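Local coordinates for dihydrodipicolinate synthase (Bacillus clausii KSM-K16, PDB 3E96), which probably acts as a 4-hydroxy-tetrahydrodipicolinate synthase, an enzyme that condenses pyruvate with aspartate semialdehyde on the route to lysine, at residues Gly124-Phe129 against Val155-Leu160; Thr195-Ala200 against Ser213-Leu218; Asp250-Tyr255 against Val261-Glu266; Ala267-Met270 against Asn274-Val277. All blocks are in the same frame, centred on the assembly; numbering follows the deposited sequence.

Contact 1 (Gly124-Phe129 against Val155-Leu160); sequences GVYAYF and VDLAPL
Y126 carries its ring beside its own carbonyl carbon (chi1 164°), while L157 turns its branch beside its backbone N (chi1 -74°); with these settings the two side chains run antiparallel alongside one another. Methyl CD2 of L157 lies obliquely against the tyrosine ring, 3.6 Å from Y126 CE1. The other methyl serves F129, whose side chain stands roughly perpendicular to that of L157: L157 CD1 is 3.7 Å from F129 CB and 3.9 Å from F129 CD2. Y126 also meets the last turn of helix 152-157. The carbonyl O of D156 lies at the ring edge, near its plane, 3.6 Å from Y126 CE1, and D156 CB is equally close to that atom. The carboxylate of D156 has its partner elsewhere, in a salt bridge to R152.

The fold is a TIM barrel, and the contact joins helix 122-136 to helix 152-157, which flank strand 140-144 in sequence. F129 also packs on I112 of strand 109-112, so L157 reaches by way of F129 toward the barrel wall.

No direct hydrogen bond spans the two segments. One water does so instead, lying 2.8 Å from Y126 OH and donating to D156 O, also at 2.8 Å. The helices are therefore held by apolar packing of the leucine methyls, with a single water-mediated polar link at the phenol end.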
# COMPACT_ATOMS: atom_id res chain seq x y z
N GLY B 124 -13.51 10.09 1.37
CA GLY B 124 -13.44 8.68 1.04
C GLY B 124 -12.87 7.83 2.15
O GLY B 124 -13.32 6.71 2.37
N VAL B 125 -11.86 8.35 2.85
CA VAL B 125 -11.24 7.61 3.95
C VAL B 125 -12.25 7.48 5.08
O VAL B 125 -12.35 6.43 5.72
CB VAL B 125 -9.97 8.33 4.44
CG1 VAL B 125 -9.40 7.63 5.68
CG2 VAL B 125 -8.94 8.34 3.31
N TYR B 126 -12.99 8.55 5.34
CA TYR B 126 -14.01 8.51 6.37
C TYR B 126 -14.99 7.37 6.03
O TYR B 126 -15.28 6.52 6.86
CB TYR B 126 -14.77 9.83 6.41
CG TYR B 126 -16.07 9.73 7.18
CD1 TYR B 126 -16.08 9.69 8.57
CD2 TYR B 126 -17.28 9.61 6.50
CE1 TYR B 126 -17.28 9.52 9.28
CE2 TYR B 126 -18.48 9.44 7.19
CZ TYR B 126 -18.47 9.39 8.57
OH TYR B 126 -19.65 9.21 9.25
N ALA B 127 -15.49 7.37 4.79
CA ALA B 127 -16.42 6.34 4.35
C ALA B 127 -15.80 4.95 4.44
O ALA B 127 -16.46 4.00 4.86
CB ALA B 127 -16.87 6.62 2.92
N TYR B 128 -14.53 4.85 4.06
CA TYR B 128 -13.83 3.57 4.10
C TYR B 128 -13.91 2.96 5.50
O TYR B 128 -14.38 1.83 5.67
CB TYR B 128 -12.36 3.75 3.71
CG TYR B 128 -11.56 2.47 3.78
CD1 TYR B 128 -11.68 1.50 2.79
CD2 TYR B 128 -10.71 2.21 4.85
CE1 TYR B 128 -10.98 0.29 2.86
CE2 TYR B 128 -10.00 1.02 4.93
CZ TYR B 128 -10.13 0.07 3.94
OH TYR B 128 -9.43 -1.11 4.04
N PHE B 129 -13.46 3.71 6.50
CA PHE B 129 -13.48 3.22 7.87
C PHE B 129 -14.91 3.03 8.38
O PHE B 129 -15.22 2.01 9.00
CB PHE B 129 -12.73 4.18 8.79
CG PHE B 129 -11.23 4.16 8.61
CD1 PHE B 129 -10.53 2.96 8.73
CD2 PHE B 129 -10.53 5.33 8.36
CE1 PHE B 129 -9.13 2.93 8.60
CE2 PHE B 129 -9.13 5.31 8.23
CZ PHE B 129 -8.44 4.10 8.35
N VAL B 155 -12.60 13.01 13.88
CA VAL B 155 -13.66 13.70 14.60
C VAL B 155 -15.01 13.16 14.14
O VAL B 155 -15.91 12.95 14.96
CB VAL B 155 -13.62 15.22 14.34
CG1 VAL B 155 -14.77 15.91 15.07
CG2 VAL B 155 -12.28 15.78 14.81
N ASP B 156 -15.15 12.92 12.84
CA ASP B 156 -16.41 12.42 12.31
C ASP B 156 -16.68 10.94 12.59
O ASP B 156 -17.84 10.52 12.64
CB ASP B 156 -16.50 12.70 10.81
CG ASP B 156 -16.58 14.18 10.51
OD1 ASP B 156 -17.00 14.94 11.40
OD2 ASP B 156 -16.23 14.59 9.38
N LEU B 157 -15.62 10.16 12.78
CA LEU B 157 -15.78 8.74 13.07
C LEU B 157 -16.01 8.47 14.55
O LEU B 157 -16.64 7.48 14.91
CB LEU B 157 -14.53 7.96 12.63
CG LEU B 157 -14.26 7.71 11.15
CD1 LEU B 157 -12.87 7.09 10.99
CD2 LEU B 157 -15.32 6.79 10.58
N ALA B 158 -15.51 9.37 15.39
CA ALA B 158 -15.62 9.23 16.85
C ALA B 158 -16.97 8.77 17.40
O ALA B 158 -17.01 7.92 18.29
CB ALA B 158 -15.20 10.52 17.52
N PRO B 159 -18.08 9.31 16.90
CA PRO B 159 -19.41 8.93 17.38
C PRO B 159 -19.76 7.45 17.25
O PRO B 159 -20.61 6.93 17.98
CB PRO B 159 -20.35 9.81 16.56
CG PRO B 159 -19.53 11.03 16.30
CD PRO B 159 -18.19 10.43 15.94
N LEU B 160 -19.12 6.76 16.31
CA LEU B 160 -19.41 5.34 16.12
C LEU B 160 -19.20 4.57 17.41
O LEU B 160 -18.13 4.59 18.01
CB LEU B 160 -18.53 4.76 15.01
CG LEU B 160 -18.79 5.30 13.61
CD1 LEU B 160 -17.73 4.77 12.65
CD2 LEU B 160 -20.20 4.90 13.15
O HOH W 1 -19.44 8.34 11.94

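Contact 2 (Thr195-Ala200 against Ser213-Leu218)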
# COMPACT_ATOMS: atom_id res chain seq x y z
N THR B 195 3.42 5.13 16.70
CA THR B 195 4.79 5.18 16.22
C THR B 195 5.86 4.70 17.21
O THR B 195 7.04 4.99 17.06
CB THR B 195 5.13 6.59 15.71
OG1 THR B 195 4.72 7.57 16.67
CG2 THR B 195 4.39 6.85 14.39
N ALA B 196 5.40 3.95 18.22
CA ALA B 196 6.25 3.32 19.23
C ALA B 196 7.05 4.17 20.21
O ALA B 196 6.86 5.38 20.33
CB ALA B 196 7.16 2.30 18.56
N GLU B 197 7.95 3.50 20.92
CA GLU B 197 8.76 4.11 21.97
C GLU B 197 9.50 5.42 21.70
O GLU B 197 9.62 6.24 22.60
CB GLU B 197 9.73 3.07 22.53
CG GLU B 197 9.02 1.96 23.32
CD GLU B 197 8.68 0.74 22.49
OE1 GLU B 197 8.56 0.86 21.25
OE2 GLU B 197 8.51 -0.35 23.07
N LYS B 198 10.00 5.62 20.48
CA LYS B 198 10.71 6.86 20.20
C LYS B 198 9.77 8.06 20.37
O LYS B 198 10.17 9.12 20.84
CB LYS B 198 11.28 6.86 18.77
CG LYS B 198 11.93 8.19 18.37
CD LYS B 198 12.58 8.12 16.99
CE LYS B 198 13.16 9.48 16.59
NZ LYS B 198 13.73 9.47 15.22
N TRP B 199 8.51 7.86 20.00
CA TRP B 199 7.54 8.95 20.07
C TRP B 199 6.58 8.93 21.26
O TRP B 199 5.94 9.94 21.56
CB TRP B 199 6.73 8.98 18.76
CG TRP B 199 7.58 9.35 17.59
CD1 TRP B 199 8.28 8.51 16.78
CD2 TRP B 199 7.88 10.68 17.14
NE1 TRP B 199 9.00 9.23 15.85
CE2 TRP B 199 8.77 10.56 16.05
CE3 TRP B 199 7.47 11.95 17.55
CZ2 TRP B 199 9.27 11.68 15.37
CZ3 TRP B 199 7.97 13.07 16.87
CH2 TRP B 199 8.86 12.92 15.79
N ALA B 200 6.49 7.79 21.94
CA ALA B 200 5.58 7.64 23.07
C ALA B 200 5.63 8.72 24.15
O ALA B 200 4.59 9.19 24.60
CB ALA B 200 5.78 6.25 23.71
N SER B 213 4.24 -1.28 20.01
CA SER B 213 5.64 -1.63 20.19
C SER B 213 6.05 -2.87 19.43
O SER B 213 5.34 -3.88 19.45
CB SER B 213 5.93 -1.83 21.68
OG SER B 213 7.25 -2.32 21.88
N GLY B 214 7.18 -2.77 18.74
CA GLY B 214 7.72 -3.91 18.02
C GLY B 214 8.86 -4.43 18.88
O GLY B 214 9.29 -5.58 18.78
N LEU B 215 9.36 -3.55 19.75
CA LEU B 215 10.45 -3.89 20.65
C LEU B 215 10.08 -5.07 21.56
O LEU B 215 10.96 -5.85 21.96
CB LEU B 215 10.82 -2.67 21.51
CG LEU B 215 11.90 -2.82 22.58
CD1 LEU B 215 13.21 -3.26 21.93
CD2 LEU B 215 12.10 -1.49 23.29
N VAL B 216 8.80 -5.23 21.87
CA VAL B 216 8.36 -6.32 22.74
C VAL B 216 8.71 -7.70 22.19
O VAL B 216 8.72 -8.68 22.93
CB VAL B 216 6.84 -6.27 23.02
CG1 VAL B 216 6.49 -5.01 23.79
CG2 VAL B 216 6.07 -6.34 21.71
N ASN B 217 8.98 -7.79 20.88
CA ASN B 217 9.34 -9.08 20.28
C ASN B 217 10.64 -9.64 20.84
O ASN B 217 10.85 -10.85 20.82
CB ASN B 217 9.45 -8.97 18.76
CG ASN B 217 8.11 -8.86 18.08
OD1 ASN B 217 7.67 -7.77 17.69
ND2 ASN B 217 7.44 -9.99 17.93
N LEU B 218 11.52 -8.76 21.31
CA LEU B 218 12.79 -9.22 21.86
C LEU B 218 13.03 -8.79 23.31
O LEU B 218 13.61 -9.55 24.08
CB LEU B 218 13.97 -8.74 21.00
CG LEU B 218 14.12 -7.23 20.72
CD1 LEU B 218 15.58 -6.92 20.39
CD2 LEU B 218 13.19 -6.82 19.58
O HOH W 2 9.15 -0.75 19.28
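E197 reaches S213 across two neighbouring loops of the TIM barrel, the one that follows strand 190-193 and the one that leaves strand 210-213, the last of the eight. Its side chain starts at CB with CG placed beside the backbone N, then bends sharply at the next bond (chi2 93°), which swings the carboxylate over to the second loop. Along the way the chain packs on A223 and M226 of helix 220-231 and on I245 of helix 235-252. Carbon CD comes within 3.4 Å of S213 OG, and the two oxygens then take different tasks.

OE2 accepts a hydrogen bond from S213 OG at 2.6 Å, using the syn lone pair, the one on the side of OE1. The same oxygen rests against L215, 3.6 Å from its CB and 3.8 Å from its CD2. OE1 instead accepts from a water at 2.6 Å, and that water in turn accepts the backbone N-H of L215 at 2.8 Å. One buried carboxylate thus grips the second loop at two points, directly at the hydroxyl of S213 and through a water at the amide of L215.

S213 is itself held by its backbone and its hydroxyl. The backbone pairs with S16 and I18, where the last strand meets the first and the barrel closes. The hydroxyl, which donates to E197 OE2, also accepts from the amide three residues on in an ST motif: V216 N lies 3.3 Å from S213 OG, with an N-H...O angle of 141°.

Contact 3 (Asp250-Tyr255 against Val261-Glu266); sequences DLRGKY and VVVIKE
The guanidinium of R252 takes methyl CD1 of I264 over one face, 3.1 Å above the plane and offset toward the rim. There I264 CD1 lies 3.3 Å from R252 NH2, and the same methyl is 3.4 Å from R252 NE. The nitrogens find their polar partners beyond the two segments: NH1 forms a salt bridge with E249 and NH2 a hydrogen bond with N260.

A bend at the third bond of the arginine (chi3 62°) turns the head group toward I264, while the straight part of the chain passes V263. R252 CG lies 3.8 Å from V263 CG1, where the two side chains meet at a slant. The other methyl of the valine is set against L251: V263 CG2 is 3.7 Å from L251 O and 4.1 Å from L251 CG. That carbonyl also accepts from the side chain of N259, in the short connection between the segments.

The contact packs helix 235-252 against helix 262-270 in the C-terminal helical region that follows the barrel in the DapA family. V261 touches Y119 of the second subunit, and the side chain of I264 lies about 4 Å from that of T56, a predicted pyruvate-binding residue.

No hydrogen bond crosses here. The contact rests on van der Waals packing, of valine and isoleucine methyls against L251 and the arginine chain and head group. The charge of the buried guanidinium is probably offset by E249, and its bonds to E249 and N260 should limit its rotation, with I264 on one face.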
# COMPACT_ATOMS: atom_id res chain seq x y z
N ASP B 250 15.75 4.11 15.68
CA ASP B 250 16.30 4.82 14.53
C ASP B 250 16.90 3.84 13.53
O ASP B 250 16.81 4.05 12.32
CB ASP B 250 17.35 5.84 14.96
CG ASP B 250 16.75 7.04 15.64
OD1 ASP B 250 15.57 7.35 15.37
OD2 ASP B 250 17.45 7.70 16.43
N LEU B 251 17.49 2.76 14.02
CA LEU B 251 18.08 1.76 13.14
C LEU B 251 16.96 1.06 12.36
O LEU B 251 17.12 0.75 11.18
CB LEU B 251 18.89 0.75 13.94
CG LEU B 251 19.67 -0.29 13.14
CD1 LEU B 251 20.51 0.38 12.06
CD2 LEU B 251 20.57 -1.08 14.10
N ARG B 252 15.84 0.80 13.03
CA ARG B 252 14.69 0.17 12.40
C ARG B 252 14.11 1.11 11.34
O ARG B 252 13.57 0.67 10.32
CB ARG B 252 13.59 -0.12 13.43
CG ARG B 252 13.91 -1.22 14.43
CD ARG B 252 12.75 -1.38 15.41
NE ARG B 252 11.52 -1.77 14.73
CZ ARG B 252 10.31 -1.71 15.28
NH1 ARG B 252 10.16 -1.26 16.52
NH2 ARG B 252 9.24 -2.10 14.59
N GLY B 253 14.21 2.41 11.60
CA GLY B 253 13.67 3.40 10.69
C GLY B 253 14.48 3.70 9.44
O GLY B 253 14.01 4.45 8.57
N LYS B 254 15.67 3.13 9.32
CA LYS B 254 16.50 3.37 8.14
C LYS B 254 15.81 2.98 6.83
O LYS B 254 15.01 2.04 6.77
CB LYS B 254 17.84 2.61 8.24
CG LYS B 254 18.81 3.18 9.26
CD LYS B 254 20.19 2.52 9.17
CE LYS B 254 20.91 2.90 7.88
NZ LYS B 254 22.31 2.35 7.84
N TYR B 255 16.16 3.71 5.76
CA TYR B 255 15.61 3.46 4.43
C TYR B 255 14.10 3.66 4.41
O TYR B 255 13.36 2.82 3.91
CB TYR B 255 15.95 2.04 3.97
CG TYR B 255 17.36 1.61 4.30
CD1 TYR B 255 18.46 2.33 3.85
CD2 TYR B 255 17.59 0.49 5.11
CE1 TYR B 255 19.76 1.97 4.20
CE2 TYR B 255 18.89 0.12 5.47
CZ TYR B 255 19.96 0.86 5.01
OH TYR B 255 21.24 0.50 5.40
N VAL B 261 11.20 -4.19 10.32
CA VAL B 261 11.05 -5.55 10.84
C VAL B 261 12.33 -6.37 10.75
O VAL B 261 12.66 -7.12 11.67
CB VAL B 261 9.92 -6.31 10.10
CG1 VAL B 261 9.85 -7.76 10.59
CG2 VAL B 261 8.59 -5.61 10.34
N VAL B 262 13.06 -6.23 9.64
CA VAL B 262 14.28 -7.01 9.48
C VAL B 262 15.28 -6.75 10.61
O VAL B 262 15.98 -7.67 11.03
CB VAL B 262 14.92 -6.77 8.09
CG1 VAL B 262 15.33 -5.32 7.93
CG2 VAL B 262 16.11 -7.71 7.91
N VAL B 263 15.35 -5.52 11.11
CA VAL B 263 16.26 -5.21 12.22
C VAL B 263 15.83 -6.00 13.46
O VAL B 263 16.66 -6.54 14.19
CB VAL B 263 16.27 -3.70 12.56
CG1 VAL B 263 16.98 -3.46 13.90
CG2 VAL B 263 16.99 -2.92 11.46
N ILE B 264 14.52 -6.05 13.69
CA ILE B 264 13.98 -6.79 14.83
C ILE B 264 14.34 -8.28 14.72
O ILE B 264 14.82 -8.89 15.68
CB ILE B 264 12.44 -6.66 14.92
CG1 ILE B 264 12.07 -5.24 15.34
CG2 ILE B 264 11.87 -7.67 15.91
CD1 ILE B 264 10.57 -4.99 15.39
N LYS B 265 14.12 -8.86 13.54
CA LYS B 265 14.41 -10.27 13.33
C LYS B 265 15.88 -10.65 13.45
O LYS B 265 16.21 -11.69 14.03
CB LYS B 265 13.85 -10.74 11.98
CG LYS B 265 12.32 -10.84 11.98
CD LYS B 265 11.77 -11.51 10.73
CE LYS B 265 10.25 -11.69 10.84
NZ LYS B 265 9.63 -12.20 9.58
N GLU B 266 16.77 -9.83 12.90
CA GLU B 266 18.18 -10.16 13.00
C GLU B 266 18.70 -9.91 14.41
O GLU B 266 19.64 -10.57 14.86
CB GLU B 266 18.98 -9.39 11.95
CG GLU B 266 18.65 -9.87 10.54
CD GLU B 266 19.72 -9.55 9.51
OE1 GLU B 266 20.89 -9.35 9.90
OE2 GLU B 266 19.38 -9.53 8.31

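Contact 4 (Ala267-Met270 against Asn274-Val277)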
# COMPACT_ATOMS: atom_id res chain seq x y z
N ALA B 267 18.07 -8.98 15.13
CA ALA B 267 18.46 -8.70 16.51
C ALA B 267 18.01 -9.89 17.37
O ALA B 267 18.77 -10.36 18.24
CB ALA B 267 17.80 -7.42 16.99
N MET B 268 16.79 -10.37 17.14
CA MET B 268 16.25 -11.51 17.89
C MET B 268 17.15 -12.73 17.69
O MET B 268 17.47 -13.43 18.66
CB MET B 268 14.82 -11.86 17.42
CG MET B 268 13.74 -10.82 17.76
SD MET B 268 12.07 -11.20 17.12
CE MET B 268 12.23 -10.73 15.47
N GLU B 269 17.54 -12.99 16.45
CA GLU B 269 18.40 -14.14 16.15
C GLU B 269 19.74 -14.04 16.87
O GLU B 269 20.27 -15.04 17.36
CB GLU B 269 18.62 -14.27 14.64
CG GLU B 269 17.43 -14.81 13.84
CD GLU B 269 17.11 -16.27 14.14
OE1 GLU B 269 18.05 -17.04 14.46
OE2 GLU B 269 15.93 -16.66 14.04
N MET B 270 20.29 -12.83 16.94
CA MET B 270 21.56 -12.63 17.64
C MET B 270 21.39 -12.93 19.13
O MET B 270 22.34 -13.36 19.79
CB MET B 270 22.06 -11.19 17.46
CG MET B 270 22.81 -10.95 16.17
SD MET B 270 23.67 -9.35 16.15
CE MET B 270 24.99 -9.67 17.25
N ASN B 274 14.11 -17.16 18.25
CA ASN B 274 13.71 -17.60 16.91
C ASN B 274 12.82 -16.61 16.16
O ASN B 274 11.70 -16.33 16.59
CB ASN B 274 13.02 -18.95 17.01
CG ASN B 274 13.94 -20.02 17.58
OD1 ASN B 274 13.58 -20.73 18.52
ND2 ASN B 274 15.14 -20.13 17.01
N ALA B 275 13.31 -16.11 15.04
CA ALA B 275 12.55 -15.16 14.25
C ALA B 275 12.58 -15.47 12.76
O ALA B 275 11.65 -15.14 12.03
CB ALA B 275 13.08 -13.75 14.48
N GLY B 276 13.64 -16.12 12.31
CA GLY B 276 13.74 -16.43 10.90
C GLY B 276 14.05 -15.15 10.13
O GLY B 276 14.74 -14.27 10.64
N VAL B 277 13.52 -15.04 8.92
CA VAL B 277 13.77 -13.87 8.08
C VAL B 277 12.50 -13.14 7.66
O VAL B 277 11.39 -13.57 7.96
CB VAL B 277 14.51 -14.28 6.79
CG1 VAL B 277 15.85 -14.89 7.12
CG2 VAL B 277 13.64 -15.26 6.00
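E269 provides the polar half of the contact, binding two successive main-chain amides, A275 N and G276 N, with one carboxylate oxygen. Both bonds to E269 OE2 are nearly straight: A275 N lies 2.9 Å away with an N-H...O angle of 171°, and G276 N matches it in length and straightness. Both amides lie on the anti side of the oxygen, tilted out of the carboxylate plane to opposite faces, so OE2 sits between them. A bend at the second bond of the glutamate (chi2 -68°) carries the carboxylate to this position.

These bonds tie the last turn of helix 262-270 to the loop that leads on toward helix 287-299, in the C-terminal helical region of the DapA fold. The returning chain also meets the barrel: A275 packs on I20, and the backbone of V277 is hydrogen-bonded to F23, both in the loop after the first strand.

The apolar half belongs to M268, which also packs on I20. Its chain runs straight to the sulfur and then turns (chi3 -79°), laying the thioether end along one methyl. A275 CB is 3.8 Å from M268 SD and 3.3 Å from M268 CE, a spacing short enough that the exact position of the methionine methyl is doubtful.

How the contacts relate
From the N terminus the contacts follow one another in series; none nests in or crosses another. Contact 1 closes a span of 25 residues that includes strand 140-144 and stands apart on the outer wall of the barrel. Contact 2 closes 12 residues holding most of helix 200-206 and of strand 210-213. Contacts 3 and 4 close short connections of five and three residues and share helix 262-270. The last three also touch: a salt bridge from K198 to D250 joins contact 2 to contact 3, L218 packs on M268 and A267 of contact 4, and K265 of contact 3 probably hydrogen-bonds V277 O of contact 4. Barrel loops and C-terminal helices are thereby tied together.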